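Local coordinates for mitogen-activated protein kinase kinase kinase 2 (Homo sapiens, PDB 2NPT) that phosphorylates MAP kinase kinases as a serine/threonine kinase of the MAP kinase cascade, its PB1 domain probably pairing it with a partner protein, at residues D[18-23]-D[34-40]. Sequence-based numbering, arbitrary orientation.
Sequences QNDVRV and LQFPRPV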
loop_
_atom_site.group_PDB
_atom_site.type_symbol
_atom_site.label_atom_id
_atom_site.label_comp_id
_atom_site.label_asym_id
_atom_site.label_seq_id
_atom_site.Cartn_x
_atom_site.Cartn_y
_atom_site.Cartn_z
ATOM N N GLN D 18 8.454 15.702 -4.625
ATOM C CA GLN D 18 7.027 15.831 -4.941
ATOM C C GLN D 18 6.240 14.653 -4.316
ATOM O O GLN D 18 6.811 13.725 -3.729
ATOM C CB GLN D 18 6.838 15.866 -6.462
ATOM C CG GLN D 18 7.429 17.119 -7.114
ATOM C CD GLN D 18 6.821 17.437 -8.480
ATOM O OE1 GLN D 18 5.979 16.688 -8.999
ATOM N NE2 GLN D 18 7.246 18.566 -9.063
ATOM N N ASN D 19 4.923 14.694 -4.438
ATOM C CA ASN D 19 4.093 13.590 -3.955
ATOM C C ASN D 19 4.351 12.279 -4.773
ATOM O O ASN D 19 4.431 12.349 -5.978
ATOM C CB ASN D 19 2.599 14.020 -3.895
ATOM C CG ASN D 19 2.140 14.928 -5.095
ATOM O OD1 ASN D 19 2.942 15.607 -5.755
ATOM N ND2 ASN D 19 0.829 14.951 -5.333
ATOM N N ASP D 20 4.554 11.118 -4.136
ATOM C CA ASP D 20 4.624 9.841 -4.902
ATOM C C ASP D 20 3.224 9.477 -5.402
ATOM O O ASP D 20 2.214 9.937 -4.866
ATOM C CB ASP D 20 5.135 8.655 -4.091
ATOM C CG ASP D 20 6.616 8.725 -3.778
ATOM O OD1 ASP D 20 7.346 9.568 -4.346
ATOM O OD2 ASP D 20 7.011 7.920 -2.912
ATOM N N VAL D 21 3.176 8.684 -6.452
ATOM C CA VAL D 21 1.902 8.228 -7.025
ATOM C C VAL D 21 1.613 6.880 -6.441
ATOM O O VAL D 21 2.372 5.941 -6.634
ATOM C CB VAL D 21 1.903 8.164 -8.564
ATOM C CG1 VAL D 21 0.646 7.434 -9.074
ATOM C CG2 VAL D 21 1.997 9.589 -9.165
ATOM N N ARG D 22 0.505 6.789 -5.716
ATOM C CA ARG D 22 0.080 5.540 -5.127
ATOM C C ARG D 22 -0.634 4.688 -6.183
ATOM O O ARG D 22 -1.683 5.103 -6.716
ATOM C CB ARG D 22 -0.882 5.871 -4.019
ATOM C CG ARG D 22 -1.159 4.824 -3.084
ATOM C CD ARG D 22 -1.602 5.515 -1.710
ATOM N NE ARG D 22 -2.186 4.488 -0.879
ATOM C CZ ARG D 22 -3.477 4.235 -0.794
ATOM N NH1 ARG D 22 -4.360 4.972 -1.462
ATOM N NH2 ARG D 22 -3.898 3.248 -0.032
ATOM N N VAL D 23 -0.098 3.520 -6.475
ATOM C CA VAL D 23 -0.711 2.661 -7.458
ATOM C C VAL D 23 -1.280 1.360 -6.854
ATOM O O VAL D 23 -0.597 0.688 -6.098
ATOM C CB VAL D 23 0.294 2.341 -8.616
ATOM C CG1 VAL D 23 -0.289 1.262 -9.588
ATOM C CG2 VAL D 23 0.707 3.611 -9.401
ATOM N N LEU D 34 1.730 -0.029 -4.307
ATOM C CA LEU D 34 3.081 0.453 -4.355
ATOM C C LEU D 34 3.093 1.955 -4.624
ATOM O O LEU D 34 2.222 2.479 -5.303
ATOM C CB LEU D 34 3.834 -0.277 -5.456
ATOM C CG LEU D 34 4.161 -1.756 -5.249
ATOM C CD1 LEU D 34 4.699 -2.294 -6.580
ATOM C CD2 LEU D 34 5.267 -1.901 -4.167
ATOM N N GLN D 35 4.087 2.633 -4.075
ATOM C CA GLN D 35 4.259 4.059 -4.332
ATOM C C GLN D 35 5.335 4.234 -5.379
ATOM O O GLN D 35 6.434 3.588 -5.321
ATOM C CB GLN D 35 4.614 4.801 -3.051
ATOM C CG GLN D 35 3.692 4.483 -1.915
ATOM C CD GLN D 35 4.322 4.734 -0.573
ATOM O OE1 GLN D 35 3.881 5.633 0.135
ATOM N NE2 GLN D 35 5.350 3.941 -0.199
ATOM N N PHE D 36 5.031 5.084 -6.349
ATOM C CA PHE D 36 5.931 5.384 -7.424
ATOM C C PHE D 36 6.390 6.816 -7.386
ATOM O O PHE D 36 5.579 7.743 -7.329
ATOM C CB PHE D 36 5.264 5.120 -8.769
ATOM C CG PHE D 36 5.131 3.668 -9.077
ATOM C CD1 PHE D 36 6.072 3.021 -9.880
ATOM C CD2 PHE D 36 4.066 2.946 -8.572
ATOM C CE1 PHE D 36 5.973 1.664 -10.125
ATOM C CE2 PHE D 36 3.961 1.592 -8.807
ATOM C CZ PHE D 36 4.906 0.939 -9.607
ATOM N N PRO D 37 7.714 7.013 -7.451
ATOM C CA PRO D 37 8.243 8.354 -7.480
ATOM C C PRO D 37 7.957 9.042 -8.824
ATOM O O PRO D 37 7.998 8.394 -9.860
ATOM C CB PRO D 37 9.744 8.122 -7.292
ATOM C CG PRO D 37 9.996 6.797 -7.843
ATOM C CD PRO D 37 8.770 5.991 -7.544
ATOM N N ARG D 38 7.656 10.332 -8.791
ATOM C CA ARG D 38 7.410 11.096 -10.005
ATOM C C ARG D 38 8.711 11.527 -10.686
ATOM O O ARG D 38 9.703 11.752 -10.001
ATOM C CB ARG D 38 6.627 12.358 -9.698
ATOM C CG ARG D 38 5.263 12.080 -9.141
ATOM C CD ARG D 38 4.503 13.330 -8.838
ATOM N NE ARG D 38 3.277 12.962 -8.150
ATOM C CZ ARG D 38 2.038 13.129 -8.608
ATOM N NH1 ARG D 38 1.791 13.684 -9.780
ATOM N NH2 ARG D 38 1.041 12.709 -7.853
ATOM N N PRO D 39 8.684 11.690 -12.028
ATOM C CA PRO D 39 7.551 11.356 -12.913
ATOM C C PRO D 39 7.454 9.862 -13.129
ATOM O O PRO D 39 8.468 9.177 -13.224
ATOM C CB PRO D 39 7.920 12.061 -14.215
ATOM C CG PRO D 39 9.377 12.051 -14.224
ATOM C CD PRO D 39 9.801 12.268 -12.801
ATOM N N VAL D 40 6.241 9.341 -13.146
ATOM C CA VAL D 40 6.045 7.902 -13.282
ATOM C C VAL D 40 6.045 7.536 -14.764
ATOM O O VAL D 40 5.431 8.234 -15.575
ATOM C CB VAL D 40 4.712 7.442 -12.610
ATOM C CG1 VAL D 40 4.502 5.945 -12.765
ATOM C CG2 VAL D 40 4.695 7.832 -11.125
HETATM O O HOH W 1 7.423 11.514 -6.163
#
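The guanidinium of Arg-38 lies between Asn-19 and Val-21. On one face the amide of Asn-19 stacks on it, the two planes 14° apart. CG2 of Val-21 packs on the opposite face, 3.5 Å from Arg-38 NH2. At the edge, in the guanidinium plane, Arg-38 NE donates to Asn-19 O. This bond is bent (143° at the hydrogen) and unusually short at 2.5 Å, so its exact length is doubtful. The arginine chain is extended from CG to NE, which carries the group across to the loop before strand 21-27 and over Val-21. NH1 continues to a salt bridge with Asp-84 of helix 73-85. One water accepts from Arg-38 N and lies 2.7 Å from Asp-20 OD1, to which it probably donates.

Further along, strands 21-27 and 30-36 pair as an antiparallel hairpin at one side of the ubiquitin-like PB1 sheet. Val-21 N donates to Phe-36 O at 2.7 Å, and Val-23 N to Leu-34 O at 2.8 Å. On the face toward helix 42-53, Val-23 CG2 meets Phe-36 CD2 obliquely at 3.5 Å. Arg-38 thus ties the loops beyond the strand ends together. Its NE bond, both flanking side chains and Asp-84 probably limit guanidinium rotation.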